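Local coordinates for type 2A phosphatase-associated protein 42 (Saccharomyces cerevisiae, PDB 2V0P) that inhibits the type 2A-related phosphatase Sit4, associates with PP2A catalytic subunits and helps regulate TOR signalling; its N-terminal domain has a tetratricopeptide repeat-like fold, at residues A[141-147]-A[220-224]; A[100-104]-A[225-230]; A[7-11]-A[41-45]; A[15-20]-A[81-85]; A[179-184]-A[202-207]. All coordinates share one frame; numbering follows the deposited sequence.

Overall arrangement
From the N terminus, helix 4-19 pairs with helix 29-52 in contact 3 and with the end of helix 75-83 in contact 4. The segments of these two contacts alternate along the chain, so their loops cross, and they meet where Leu42 touches Leu82. The remaining three are nested: contact 2 closes the widest loop, from helix 93-120 to the C-terminal part of helix 199-231, contact 1, which ties the short helical turn 143-146 to helix 199-231, lies inside it, and contact 5, between helices 156-186 and 199-231, lies innermost. Helix 199-231 serves all three. Lys100 of contact 2 reaches Ser84 O of contact 4, linking the N-terminal helices to the C-terminal set.

Contact 1: A[141-147]-A[220-224]; sequences PQLSELY and EQNLF
Pro141 sets its carbonyl O 3.8 Å from Leu223 CD1, where the link between helices 126-133 and 156-186 of the TPR-like, all-helical domain packs on helix 199-231. Gln142 directs its CB away from helix 199-231, while its backbone N binds Glu145 OE1 at 3.1 Å, on the anti side and 33° out of the carboxylate plane, at the start of a short helical turn. Leu143 divides its two methyls between neighbours. Leu143 CD1 presses on Glu220 CG at 3.4 Å; CD2 comes to the edge of the Phe224 ring, in its plane, at 3.8 Å from CD1 of that ring. With CG opposite the backbone N (chi1 -165°), the leucine fork is carried across to both. Leu146 follows, its CD2 resting on Glu220 CB at 3.8 Å. Tyr147 meets the far end of the same glutamate: CE1 lies 3.8 Å from Glu220 CD, with ring and carboxylate planes 58° apart. Glu220 OE2 is taken by a salt bridge to Lys166, and Leu161 of the second subunit packs on Glu220 and Phe224. An alanine in place of Glu220 would probably leave Lys166 without this counter-charge and open a gap beneath the methyls of Leu143 and Leu146. A water link completes the contact: one water accepts from Tyr147 OH and donates to Glu220 OE1, each at 2.7 Å.

Contact 2: A[100-104]-A[225-230]; sequences KLIYL and ECEMLS. With ZN (zinc ion), chain D.
Lys100 NZ is held by the carbonyl oxygens of Ser84 and Arg86 and donates to a water at 3.0 Å, and that water probably donates onward to Glu225 OE2. The direct distance from Lys100 NZ to Glu225 OE2 is 4.5 Å, too long for a salt bridge; OE1 of the same carboxylate bonds Gln221. A bend at chi2 (77°) brings the lysine chain over Leu229, with Lys100 CG 3.8 Å from Leu229 CD1. Below this polar layer the local axes of segments 100-104 and 225-230, from helices 93-120 and 199-231 of the TPR-like domain, run nearly antiparallel, at 164° and 9.7 Å apart. Two leucines frame Cys226 from the first helix. Leu104 CD1 sits 3.6 Å from the backbone N of Cys226 and also touches Leu229. Leu101 CD2 meets the carbonyl O of Cys226 at 3.7 Å and flanks its sulfur. Cys226 SG lies opposite the backbone N (chi1 -169°), directed past these methyls to a zinc ion bound at 2.3 Å. Asn153 and Lys154 of the second subunit pack on Leu229 and Glu225. The chemistry is thus split: lysine and glutamate interact through water, with charge attraction probably weakened by distance, while the sulfur-zinc distance, usual for a thiolate ligand, suggests that Cys226 binds deprotonated beside apolar side chains.

Contact 3: A[7-11]-A[41-45]; sequences QFNDI and KLLNL
The ring of Phe8 is met obliquely by methyls from two leucines of the facing helix. Leu42 CD1 approaches Phe8 CE1 to 3.5 Å, and Leu45 CD2 lies 3.7 Å from Phe8 CD1. Both leucines carry CG opposite the backbone N (chi1 -174° in each), and this directs successive forks of helix 41-45 into the same place. Leu45 CD2 is shared further: it touches the backbone N of Phe8 at 3.6 Å and Ile11 CD1 at 3.7 Å. The side chains of Ile11 and Leu45 run alongside in opposite senses, and Ile11 CD1 also sits 3.7 Å from the backbone N of Leu42. Lys41 adds its CB at 4.0 Å from Ile11 CD1. An alanine in place of Phe8 would probably open a gap beside the methyls of Leu42 and Leu45 and leave those side chains freer to turn. The local axes run at 151°, 10.3 Å apart, an antiparallel helix pair of the TPR-like domain. Behind it, helix 75-83 covers Leu42 with Tyr78, Leu79 and Leu82, so the pair from helices 4-19 and 29-52 is backed by a third helix.

Contact 4: A[15-20]-A[81-85]; sequences YSTKLE and LLISR
Tyr15 points its hydroxyl over one face of the Arg85 guanidinium, with OH 3.1 Å above that plane and offset toward its rim. The two flat groups stand 76° apart, and the guanidinium carbon in turn lies at the edge of the tyrosine ring. Because OH comes from above, the angles are poor for a hydrogen bond to either terminal nitrogen. The guanidinium instead spends its in-plane directions on backbone carbonyls. Arg85 NH1 donates to Leu81 O at 2.8 Å, a bond within its own segment that probably limits the rotation of the group. Across the contact, Arg85 NH2 makes a weak bond to Glu20 O at 3.5 Å and 153°, reached at the guanidinium edge. With CG opposite its backbone N (chi1 179°), the tyrosine projects its ring from helix 4-19 toward helix 75-83. These two segments belong to the TPR-like domain, and helix 29-52 lies against both, with Thr38 on Leu19 and Ile39 on Leu82. Leu81 crosses the tyrosine at about a right angle, CD1 3.6 Å from Tyr15 CZ. Leu82 comes obliquely, its CD2 3.6 Å from Tyr15 CD1, and the same methyl meets Leu19 CD1 at 3.9 Å. Glu20 CB lies 3.8 Å above one face of the Tyr15 ring, offset toward its rim. The segment includes a wider pi-type turn, in which Tyr15 O accepts from both Leu19 N and Glu20 N. Tyr31 OH bonds Leu19 O, and Lys154 of the second subunit packs on Arg85.

Contact 5: A[179-184]-A[202-207]; sequences KLHCLE and ELYLMR. With ZN (zinc ion), chain C.
A bend at chi3 (-68°) turns the Arg207 guanidinium toward Glu184, whose chain, extended beyond CG, crosses it at about a right angle. Arg207 NH2 then donates to Glu184 OE2 at 2.7 Å, nearly straight. The acceptor is met on its anti side and lies nearly in the guanidinium plane, giving a single-point salt bridge, with carboxylate and guanidinium planes 41° apart, rather than a two-pronged one, along one flank of the contact. Beneath it, Leu203 CD1 touches both Glu184 CG and Leu180 CD1, each at 3.5 Å. The helices, 156-186 and 199-231, form an antiparallel hairpin of the TPR-like domain, with local axes 9.4 Å apart at 151°. Leu180 and Leu183 face Met206 and Leu203 across it. Met206, modelled as selenomethionine, bends at chi2 and chi3: its CG lies 3.8 Å from Leu180 CB, and its CB 3.7 Å from Leu183 CD1. At the outer flank, the terminal CE of Met206 packs tightly, 3.5 Å from Lys179 CE. Leu187 covers Leu203 from the adjoining loop. Cys182 points from the outer side of the first helix to a zinc ion, but the modelled distance from Cys182 SG to the metal, 1.4 Å, is too short to be sound, so the details of that site are doubtful.

Contact 1: A[141-147]-A[220-224]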
# COMPACT_ATOMS: atom_id res chain seq x y z
N PRO A 141 13.03 -1.00 -11.29
CA PRO A 141 13.39 -0.89 -9.88
C PRO A 141 12.22 -1.39 -9.02
O PRO A 141 11.06 -1.18 -9.37
CB PRO A 141 13.53 0.60 -9.67
CG PRO A 141 12.64 1.21 -10.69
CD PRO A 141 12.56 0.28 -11.84
N GLN A 142 12.56 -2.03 -7.91
CA GLN A 142 11.57 -2.71 -7.06
C GLN A 142 11.56 -2.07 -5.68
O GLN A 142 12.59 -1.81 -5.08
CB GLN A 142 11.93 -4.19 -6.95
CG GLN A 142 11.93 -4.94 -8.24
CD GLN A 142 10.54 -5.12 -8.79
OE1 GLN A 142 9.69 -5.76 -8.16
NE2 GLN A 142 10.30 -4.57 -9.97
N LEU A 143 10.36 -1.80 -5.18
CA LEU A 143 10.13 -1.25 -3.85
C LEU A 143 10.71 -2.16 -2.79
O LEU A 143 11.08 -1.72 -1.70
CB LEU A 143 8.62 -1.03 -3.65
CG LEU A 143 8.03 -0.20 -2.53
CD1 LEU A 143 8.50 1.18 -2.56
CD2 LEU A 143 6.51 -0.22 -2.72
N SER A 144 10.85 -3.44 -3.13
CA SER A 144 11.52 -4.37 -2.24
C SER A 144 13.05 -4.20 -2.17
O SER A 144 13.68 -4.83 -1.32
CB SER A 144 11.14 -5.82 -2.59
OG SER A 144 10.94 -5.99 -3.99
N GLU A 145 13.64 -3.38 -3.05
CA GLU A 145 15.09 -3.12 -3.12
C GLU A 145 15.50 -1.80 -2.48
O GLU A 145 16.69 -1.51 -2.23
CB GLU A 145 15.56 -3.13 -4.58
CG GLU A 145 15.35 -4.47 -5.30
CD GLU A 145 15.67 -4.40 -6.77
OE1 GLU A 145 15.26 -3.43 -7.43
OE2 GLU A 145 16.34 -5.30 -7.27
N LEU A 146 14.52 -0.97 -2.23
CA LEU A 146 14.72 0.33 -1.72
C LEU A 146 14.85 0.34 -0.19
O LEU A 146 15.64 1.11 0.37
CB LEU A 146 13.54 1.15 -2.18
CG LEU A 146 13.52 2.64 -2.22
CD1 LEU A 146 14.53 3.25 -3.24
CD2 LEU A 146 12.10 2.98 -2.54
N TYR A 147 14.08 -0.52 0.46
CA TYR A 147 14.12 -0.72 1.91
C TYR A 147 13.92 -2.20 2.16
O TYR A 147 13.30 -2.89 1.34
CB TYR A 147 13.01 0.04 2.62
CG TYR A 147 13.05 1.56 2.52
CD1 TYR A 147 12.15 2.23 1.73
CD2 TYR A 147 13.97 2.29 3.25
CE1 TYR A 147 12.15 3.60 1.65
CE2 TYR A 147 14.00 3.67 3.18
CZ TYR A 147 13.10 4.31 2.38
OH TYR A 147 13.14 5.65 2.37
N GLU A 220 9.59 5.96 -3.97
CA GLU A 220 8.80 4.98 -3.11
C GLU A 220 7.29 5.13 -3.38
O GLU A 220 6.56 4.12 -3.63
CB GLU A 220 9.12 5.20 -1.62
CG GLU A 220 8.72 4.02 -0.73
CD GLU A 220 8.56 4.39 0.73
OE1 GLU A 220 8.61 5.58 1.10
OE2 GLU A 220 8.35 3.46 1.50
N GLN A 221 6.83 6.37 -3.36
CA GLN A 221 5.44 6.69 -3.51
C GLN A 221 5.00 6.25 -4.89
O GLN A 221 4.01 5.62 -4.99
CB GLN A 221 5.19 8.16 -3.32
CG GLN A 221 3.90 8.65 -3.91
CD GLN A 221 2.67 8.13 -3.14
OE1 GLN A 221 2.71 7.97 -1.93
NE2 GLN A 221 1.60 7.88 -3.86
N ASN A 222 5.80 6.51 -5.93
CA ASN A 222 5.38 6.11 -7.26
C ASN A 222 5.38 4.58 -7.51
O ASN A 222 4.58 4.07 -8.23
CB ASN A 222 6.19 6.90 -8.33
CG ASN A 222 5.90 8.39 -8.32
OD1 ASN A 222 5.06 8.88 -7.60
ND2 ASN A 222 6.65 9.12 -9.09
N LEU A 223 6.32 3.87 -6.92
CA LEU A 223 6.39 2.48 -7.08
C LEU A 223 5.19 1.84 -6.35
O LEU A 223 4.53 1.06 -6.92
CB LEU A 223 7.70 1.96 -6.50
CG LEU A 223 8.91 2.24 -7.42
CD1 LEU A 223 10.15 1.53 -6.85
CD2 LEU A 223 8.63 1.77 -8.80
N PHE A 224 4.90 2.28 -5.15
CA PHE A 224 3.76 1.77 -4.38
C PHE A 224 2.44 2.08 -5.07
O PHE A 224 1.61 1.18 -5.24
CB PHE A 224 3.73 2.40 -3.03
CG PHE A 224 2.73 1.74 -2.13
CD1 PHE A 224 2.97 0.46 -1.68
CD2 PHE A 224 1.54 2.37 -1.81
CE1 PHE A 224 2.04 -0.18 -0.82
CE2 PHE A 224 0.60 1.72 -0.97
CZ PHE A 224 0.87 0.47 -0.48
O HOH W 1 10.98 6.92 1.38

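Contact 2: A[100-104]-A[225-230]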
# COMPACT_ATOMS: atom_id res chain seq x y z
N LYS A 100 -1.78 5.89 -16.74
CA LYS A 100 -1.25 6.27 -15.43
C LYS A 100 -0.01 5.48 -15.04
O LYS A 100 0.92 6.05 -14.52
CB LYS A 100 -2.32 6.24 -14.31
CG LYS A 100 -1.80 6.85 -13.00
CD LYS A 100 -1.79 8.37 -13.05
CE LYS A 100 -1.15 8.92 -11.78
NZ LYS A 100 -0.57 10.27 -12.05
N LEU A 101 0.01 4.20 -15.35
CA LEU A 101 1.12 3.33 -15.00
C LEU A 101 2.32 3.71 -15.80
O LEU A 101 3.44 3.74 -15.29
CB LEU A 101 0.76 1.87 -15.27
CG LEU A 101 -0.48 1.25 -14.55
CD1 LEU A 101 -0.48 -0.16 -14.80
CD2 LEU A 101 -0.47 1.57 -13.10
N ILE A 102 2.08 4.02 -17.08
CA ILE A 102 3.14 4.54 -17.93
C ILE A 102 3.77 5.85 -17.37
O ILE A 102 4.95 5.88 -17.22
CB ILE A 102 2.67 4.74 -19.36
CG1 ILE A 102 2.60 3.40 -20.04
CG2 ILE A 102 3.69 5.70 -20.13
CD1 ILE A 102 1.72 3.39 -21.28
N TYR A 103 2.98 6.86 -17.05
CA TYR A 103 3.43 8.02 -16.34
C TYR A 103 4.28 7.72 -15.09
O TYR A 103 5.37 8.30 -14.93
CB TYR A 103 2.28 8.97 -16.00
CG TYR A 103 1.57 9.50 -17.24
CD1 TYR A 103 2.26 9.79 -18.42
CD2 TYR A 103 0.18 9.64 -17.26
CE1 TYR A 103 1.58 10.28 -19.57
CE2 TYR A 103 -0.49 10.10 -18.40
CZ TYR A 103 0.18 10.40 -19.53
OH TYR A 103 -0.56 10.84 -20.63
N LEU A 104 3.83 6.77 -14.26
CA LEU A 104 4.55 6.52 -13.01
C LEU A 104 5.87 5.87 -13.30
O LEU A 104 6.81 6.16 -12.60
CB LEU A 104 3.73 5.71 -11.96
CG LEU A 104 2.47 6.42 -11.49
CD1 LEU A 104 1.54 5.46 -10.69
CD2 LEU A 104 2.72 7.71 -10.79
N GLU A 225 2.27 3.35 -5.46
CA GLU A 225 1.10 3.81 -6.18
C GLU A 225 0.94 3.01 -7.45
O GLU A 225 -0.16 2.48 -7.70
CB GLU A 225 1.17 5.30 -6.47
CG GLU A 225 -0.14 5.97 -6.88
CD GLU A 225 0.08 7.44 -7.22
OE1 GLU A 225 0.80 8.12 -6.46
OE2 GLU A 225 -0.45 7.92 -8.25
N CYS A 226 2.03 2.84 -8.22
CA CYS A 226 1.95 2.01 -9.42
C CYS A 226 1.48 0.55 -9.19
O CYS A 226 0.60 0.03 -9.88
CB CYS A 226 3.28 1.98 -10.12
SG CYS A 226 3.13 1.24 -11.74
N GLU A 227 2.11 -0.11 -8.24
CA GLU A 227 1.72 -1.45 -7.90
C GLU A 227 0.25 -1.54 -7.47
O GLU A 227 -0.47 -2.46 -7.86
CB GLU A 227 2.64 -1.97 -6.84
CG GLU A 227 4.04 -2.25 -7.32
CD GLU A 227 4.98 -2.65 -6.18
OE1 GLU A 227 4.59 -3.49 -5.33
OE2 GLU A 227 6.11 -2.11 -6.14
N MSE A 228 -0.23 -0.55 -6.72
CA MSE A 228 -1.61 -0.56 -6.24
C MSE A 228 -2.60 -0.42 -7.39
O MSE A 228 -3.51 -1.21 -7.48
CB MSE A 228 -1.85 0.47 -5.13
CG MSE A 228 -0.97 0.25 -3.96
SE MSE A 228 -1.59 -1.29 -2.91
CE MSE A 228 -0.37 -2.73 -3.45
N LEU A 229 -2.40 0.58 -8.26
CA LEU A 229 -3.28 0.84 -9.42
C LEU A 229 -3.20 -0.23 -10.46
O LEU A 229 -4.21 -0.49 -11.16
CB LEU A 229 -2.96 2.20 -10.04
CG LEU A 229 -3.16 3.48 -9.23
CD1 LEU A 229 -2.32 4.62 -9.91
CD2 LEU A 229 -4.55 3.86 -9.20
N SER A 230 -2.08 -0.93 -10.52
CA SER A 230 -1.91 -2.06 -11.43
C SER A 230 -2.78 -3.25 -11.05
O SER A 230 -3.28 -3.96 -11.92
CB SER A 230 -0.47 -2.53 -11.46
OG SER A 230 -0.19 -3.32 -10.33
ZN ZN D . 5.35 1.01 -12.18
O HOH W 2 0.42 10.37 -9.27

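Contact 3: A[7-11]-A[41-45]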
# COMPACT_ATOMS: atom_id res chain seq x y z
N GLN A 7 14.86 29.91 -19.38
CA GLN A 7 14.00 28.86 -19.71
C GLN A 7 13.77 27.90 -18.53
O GLN A 7 12.63 27.58 -18.21
CB GLN A 7 14.52 28.14 -20.92
CG GLN A 7 14.25 28.95 -22.23
CD GLN A 7 14.47 28.11 -23.46
OE1 GLN A 7 15.35 27.27 -23.49
NE2 GLN A 7 13.67 28.33 -24.48
N PHE A 8 14.87 27.42 -17.94
CA PHE A 8 14.82 26.62 -16.70
C PHE A 8 14.12 27.25 -15.56
O PHE A 8 13.20 26.60 -14.95
CB PHE A 8 16.16 26.10 -16.28
CG PHE A 8 16.07 24.81 -15.52
CD1 PHE A 8 14.98 23.95 -15.73
CD2 PHE A 8 17.01 24.46 -14.64
CE1 PHE A 8 14.88 22.77 -15.02
CE2 PHE A 8 16.93 23.28 -13.93
CZ PHE A 8 15.89 22.44 -14.12
N ASN A 9 14.50 28.49 -15.28
CA ASN A 9 13.84 29.32 -14.28
C ASN A 9 12.33 29.49 -14.47
O ASN A 9 11.58 29.40 -13.52
CB ASN A 9 14.53 30.68 -14.12
CG ASN A 9 15.94 30.56 -13.54
OD1 ASN A 9 16.35 29.50 -13.19
ND2 ASN A 9 16.68 31.66 -13.50
N ASP A 10 11.89 29.71 -15.71
CA ASP A 10 10.45 29.79 -15.99
C ASP A 10 9.76 28.45 -15.73
O ASP A 10 8.70 28.44 -15.16
CB ASP A 10 10.18 30.27 -17.42
CG ASP A 10 10.64 31.69 -17.66
OD1 ASP A 10 11.00 32.38 -16.68
OD2 ASP A 10 10.63 32.14 -18.84
N ILE A 11 10.38 27.36 -16.11
CA ILE A 11 9.87 26.01 -15.90
C ILE A 11 9.67 25.79 -14.39
O ILE A 11 8.58 25.39 -13.95
CB ILE A 11 10.73 24.92 -16.59
CG1 ILE A 11 10.53 25.00 -18.10
CG2 ILE A 11 10.35 23.49 -16.04
CD1 ILE A 11 11.56 24.41 -18.96
N LYS A 41 8.50 21.60 -22.91
CA LYS A 41 9.55 22.61 -22.74
C LYS A 41 10.78 22.08 -22.02
O LYS A 41 11.91 22.39 -22.41
CB LYS A 41 9.03 23.79 -21.93
CG LYS A 41 8.12 24.73 -22.69
CD LYS A 41 7.65 25.81 -21.78
CE LYS A 41 6.67 26.73 -22.49
NZ LYS A 41 6.15 27.77 -21.53
N LEU A 42 10.56 21.38 -20.92
CA LEU A 42 11.69 20.80 -20.19
C LEU A 42 12.41 19.72 -20.98
O LEU A 42 13.59 19.58 -20.86
CB LEU A 42 11.27 20.35 -18.80
CG LEU A 42 12.35 19.83 -17.84
CD1 LEU A 42 13.41 20.91 -17.65
CD2 LEU A 42 11.70 19.49 -16.49
N LEU A 43 11.71 18.95 -21.80
CA LEU A 43 12.30 17.91 -22.57
C LEU A 43 13.17 18.61 -23.64
O LEU A 43 14.26 18.19 -23.93
CB LEU A 43 11.21 17.09 -23.25
CG LEU A 43 10.46 16.06 -22.36
CD1 LEU A 43 9.36 15.46 -23.20
CD2 LEU A 43 11.41 15.00 -21.92
N ASN A 44 12.65 19.68 -24.19
CA ASN A 44 13.35 20.45 -25.20
C ASN A 44 14.61 21.03 -24.62
O ASN A 44 15.64 21.02 -25.27
CB ASN A 44 12.42 21.51 -25.79
CG ASN A 44 11.55 20.94 -26.88
OD1 ASN A 44 11.85 19.87 -27.40
ND2 ASN A 44 10.49 21.65 -27.24
N LEU A 45 14.52 21.43 -23.34
CA LEU A 45 15.66 22.04 -22.60
C LEU A 45 16.76 21.06 -22.28
O LEU A 45 17.99 21.34 -22.54
CB LEU A 45 15.14 22.77 -21.39
CG LEU A 45 16.06 23.60 -20.53
CD1 LEU A 45 16.70 24.70 -21.39
CD2 LEU A 45 15.27 24.18 -19.38

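Contact 4: A[15-20]-A[81-85]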
# COMPACT_ATOMS: atom_id res chain seq x y z
N TYR A 15 6.14 25.17 -12.20
CA TYR A 15 6.05 24.06 -11.29
C TYR A 15 5.63 24.51 -9.89
O TYR A 15 4.60 24.07 -9.42
CB TYR A 15 7.34 23.23 -11.23
CG TYR A 15 7.21 22.09 -10.24
CD1 TYR A 15 6.41 20.96 -10.57
CD2 TYR A 15 7.77 22.16 -8.99
CE1 TYR A 15 6.25 19.91 -9.66
CE2 TYR A 15 7.61 21.11 -8.04
CZ TYR A 15 6.85 19.99 -8.39
OH TYR A 15 6.68 18.98 -7.49
N SER A 16 6.39 25.41 -9.27
CA SER A 16 6.12 25.84 -7.90
C SER A 16 4.83 26.58 -7.71
O SER A 16 4.19 26.42 -6.70
CB SER A 16 7.28 26.68 -7.32
OG SER A 16 8.44 25.90 -7.30
N THR A 17 4.46 27.40 -8.68
CA THR A 17 3.34 28.26 -8.54
C THR A 17 2.02 27.59 -8.96
O THR A 17 0.98 27.91 -8.42
CB THR A 17 3.55 29.57 -9.31
OG1 THR A 17 3.77 29.29 -10.69
CG2 THR A 17 4.76 30.33 -8.76
N LYS A 18 2.08 26.65 -9.90
CA LYS A 18 0.86 26.16 -10.54
C LYS A 18 0.75 24.66 -10.69
O LYS A 18 -0.35 24.16 -10.85
CB LYS A 18 0.66 26.80 -11.94
CG LYS A 18 0.43 28.26 -11.91
CD LYS A 18 -0.17 28.75 -13.20
CE LYS A 18 -0.80 30.12 -13.02
NZ LYS A 18 -2.03 30.05 -12.17
N LEU A 19 1.85 23.94 -10.66
CA LEU A 19 1.79 22.52 -10.93
C LEU A 19 2.07 21.67 -9.71
O LEU A 19 1.55 20.56 -9.64
CB LEU A 19 2.73 22.12 -12.09
CG LEU A 19 2.49 22.97 -13.36
CD1 LEU A 19 3.65 22.85 -14.40
CD2 LEU A 19 1.20 22.59 -13.98
N GLU A 20 2.90 22.15 -8.78
CA GLU A 20 3.19 21.39 -7.57
C GLU A 20 1.90 21.08 -6.79
O GLU A 20 1.64 19.93 -6.45
CB GLU A 20 4.15 22.11 -6.67
CG GLU A 20 4.70 21.19 -5.59
CD GLU A 20 5.86 21.79 -4.83
OE1 GLU A 20 6.19 22.99 -5.06
OE2 GLU A 20 6.46 21.06 -4.00
N LEU A 81 9.12 14.90 -11.22
CA LEU A 81 8.07 15.56 -10.52
C LEU A 81 6.85 15.90 -11.45
O LEU A 81 5.68 15.72 -11.07
CB LEU A 81 8.58 16.80 -9.88
CG LEU A 81 9.55 16.73 -8.72
CD1 LEU A 81 9.88 18.13 -8.37
CD2 LEU A 81 8.90 15.98 -7.54
N LEU A 82 7.15 16.38 -12.65
CA LEU A 82 6.07 16.77 -13.54
C LEU A 82 5.34 15.58 -14.12
O LEU A 82 4.14 15.60 -14.14
CB LEU A 82 6.62 17.64 -14.70
CG LEU A 82 7.27 18.96 -14.26
CD1 LEU A 82 8.15 19.43 -15.41
CD2 LEU A 82 6.31 19.96 -14.01
N ILE A 83 6.07 14.59 -14.60
CA ILE A 83 5.51 13.42 -15.19
C ILE A 83 4.62 12.63 -14.19
O ILE A 83 3.58 12.18 -14.54
CB ILE A 83 6.58 12.51 -15.77
CG1 ILE A 83 7.33 13.24 -16.91
CG2 ILE A 83 5.93 11.23 -16.39
CD1 ILE A 83 8.36 12.52 -17.46
N SER A 84 5.03 12.53 -12.93
CA SER A 84 4.20 11.75 -11.98
C SER A 84 2.79 12.33 -11.83
O SER A 84 1.88 11.65 -11.33
CB SER A 84 4.91 11.67 -10.64
OG SER A 84 4.91 12.91 -10.03
N ARG A 85 2.60 13.57 -12.33
CA ARG A 85 1.40 14.31 -12.14
C ARG A 85 0.41 14.25 -13.37
O ARG A 85 -0.69 14.71 -13.27
CB ARG A 85 1.72 15.75 -11.78
CG ARG A 85 2.05 16.04 -10.36
CD ARG A 85 2.83 17.33 -10.18
NE ARG A 85 3.00 17.61 -8.75
CZ ARG A 85 3.91 17.05 -7.97
NH1 ARG A 85 4.79 16.20 -8.47
NH2 ARG A 85 3.95 17.34 -6.68

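Contact 5: A[179-184]-A[202-207]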
# COMPACT_ATOMS: atom_id res chain seq x y z
N LYS A 179 19.71 22.90 6.26
CA LYS A 179 20.90 23.52 5.69
C LYS A 179 20.55 24.32 4.42
O LYS A 179 21.00 25.46 4.25
CB LYS A 179 22.00 22.49 5.43
CG LYS A 179 22.77 22.09 6.67
CD LYS A 179 23.46 20.72 6.52
CE LYS A 179 24.71 20.77 5.63
NZ LYS A 179 25.44 19.46 5.57
N LEU A 180 19.72 23.75 3.57
CA LEU A 180 19.22 24.46 2.37
C LEU A 180 18.42 25.72 2.71
O LEU A 180 18.61 26.79 2.13
CB LEU A 180 18.40 23.50 1.52
CG LEU A 180 17.68 24.06 0.29
CD1 LEU A 180 18.66 24.83 -0.59
CD2 LEU A 180 17.05 22.98 -0.47
N HIS A 181 17.53 25.58 3.68
CA HIS A 181 16.76 26.69 4.18
C HIS A 181 17.65 27.84 4.67
O HIS A 181 17.49 28.97 4.20
CB HIS A 181 15.82 26.17 5.30
CG HIS A 181 14.75 27.13 5.71
ND1 HIS A 181 14.09 27.95 4.82
CD2 HIS A 181 14.22 27.40 6.92
CE1 HIS A 181 13.21 28.68 5.46
NE2 HIS A 181 13.26 28.36 6.74
N CYS A 182 18.60 27.58 5.58
CA CYS A 182 19.44 28.68 6.11
C CYS A 182 20.26 29.35 4.95
O CYS A 182 20.40 30.57 4.92
CB CYS A 182 20.25 28.30 7.41
SG CYS A 182 19.82 29.06 9.22
N LEU A 183 20.72 28.57 3.98
CA LEU A 183 21.38 29.08 2.74
C LEU A 183 20.52 30.00 1.90
O LEU A 183 20.91 31.14 1.64
CB LEU A 183 21.96 27.96 1.90
CG LEU A 183 23.28 27.36 2.36
CD1 LEU A 183 23.56 26.05 1.66
CD2 LEU A 183 24.44 28.32 2.20
N GLU A 184 19.32 29.57 1.55
CA GLU A 184 18.36 30.42 0.85
C GLU A 184 18.12 31.76 1.56
O GLU A 184 18.07 32.80 0.92
CB GLU A 184 17.04 29.69 0.61
CG GLU A 184 17.14 28.56 -0.40
CD GLU A 184 15.94 27.64 -0.40
OE1 GLU A 184 15.16 27.68 0.57
OE2 GLU A 184 15.78 26.86 -1.38
N GLU A 202 27.28 27.09 -3.29
CA GLU A 202 26.95 26.24 -2.17
C GLU A 202 25.44 25.96 -2.13
O GLU A 202 25.04 24.85 -1.96
CB GLU A 202 27.41 26.89 -0.87
CG GLU A 202 26.99 26.17 0.39
CD GLU A 202 27.57 26.80 1.65
OE1 GLU A 202 27.68 28.04 1.70
OE2 GLU A 202 27.92 26.05 2.59
N LEU A 203 24.63 27.00 -2.31
CA LEU A 203 23.20 26.86 -2.40
C LEU A 203 22.73 25.87 -3.49
O LEU A 203 21.86 25.03 -3.25
CB LEU A 203 22.57 28.24 -2.54
CG LEU A 203 21.09 28.42 -2.84
CD1 LEU A 203 20.28 27.70 -1.78
CD2 LEU A 203 20.73 29.90 -2.90
N TYR A 204 23.30 25.98 -4.69
CA TYR A 204 22.96 25.14 -5.78
C TYR A 204 23.27 23.68 -5.54
O TYR A 204 22.46 22.83 -5.88
CB TYR A 204 23.60 25.64 -7.08
CG TYR A 204 23.08 26.98 -7.52
CD1 TYR A 204 21.88 27.49 -7.01
CD2 TYR A 204 23.74 27.71 -8.49
CE1 TYR A 204 21.39 28.74 -7.43
CE2 TYR A 204 23.26 28.94 -8.91
CZ TYR A 204 22.08 29.45 -8.40
OH TYR A 204 21.61 30.67 -8.85
N LEU A 205 24.42 23.41 -4.99
CA LEU A 205 24.84 22.09 -4.58
C LEU A 205 23.96 21.54 -3.47
O LEU A 205 23.67 20.39 -3.53
CB LEU A 205 26.28 22.04 -4.15
CG LEU A 205 27.25 22.31 -5.31
CD1 LEU A 205 28.59 22.61 -4.77
CD2 LEU A 205 27.29 21.12 -6.26
N MSE A 206 23.64 22.34 -2.46
CA MSE A 206 22.76 21.93 -1.35
C MSE A 206 21.36 21.66 -1.89
O MSE A 206 20.62 20.80 -1.39
CB MSE A 206 22.71 22.99 -0.24
CG MSE A 206 22.02 22.52 1.07
SE MSE A 206 23.01 21.02 1.86
CE MSE A 206 24.66 21.94 2.38
N ARG A 207 20.96 22.44 -2.88
CA ARG A 207 19.68 22.24 -3.46
C ARG A 207 19.64 20.82 -4.13
O ARG A 207 18.74 20.01 -3.88
CB ARG A 207 19.32 23.44 -4.32
CG ARG A 207 18.04 23.34 -5.08
CD ARG A 207 17.72 24.71 -5.65
NE ARG A 207 17.39 25.63 -4.57
CZ ARG A 207 17.57 26.95 -4.61
NH1 ARG A 207 18.11 27.55 -5.68
NH2 ARG A 207 17.23 27.67 -3.55
ZN ZN C . 18.50 29.33 9.65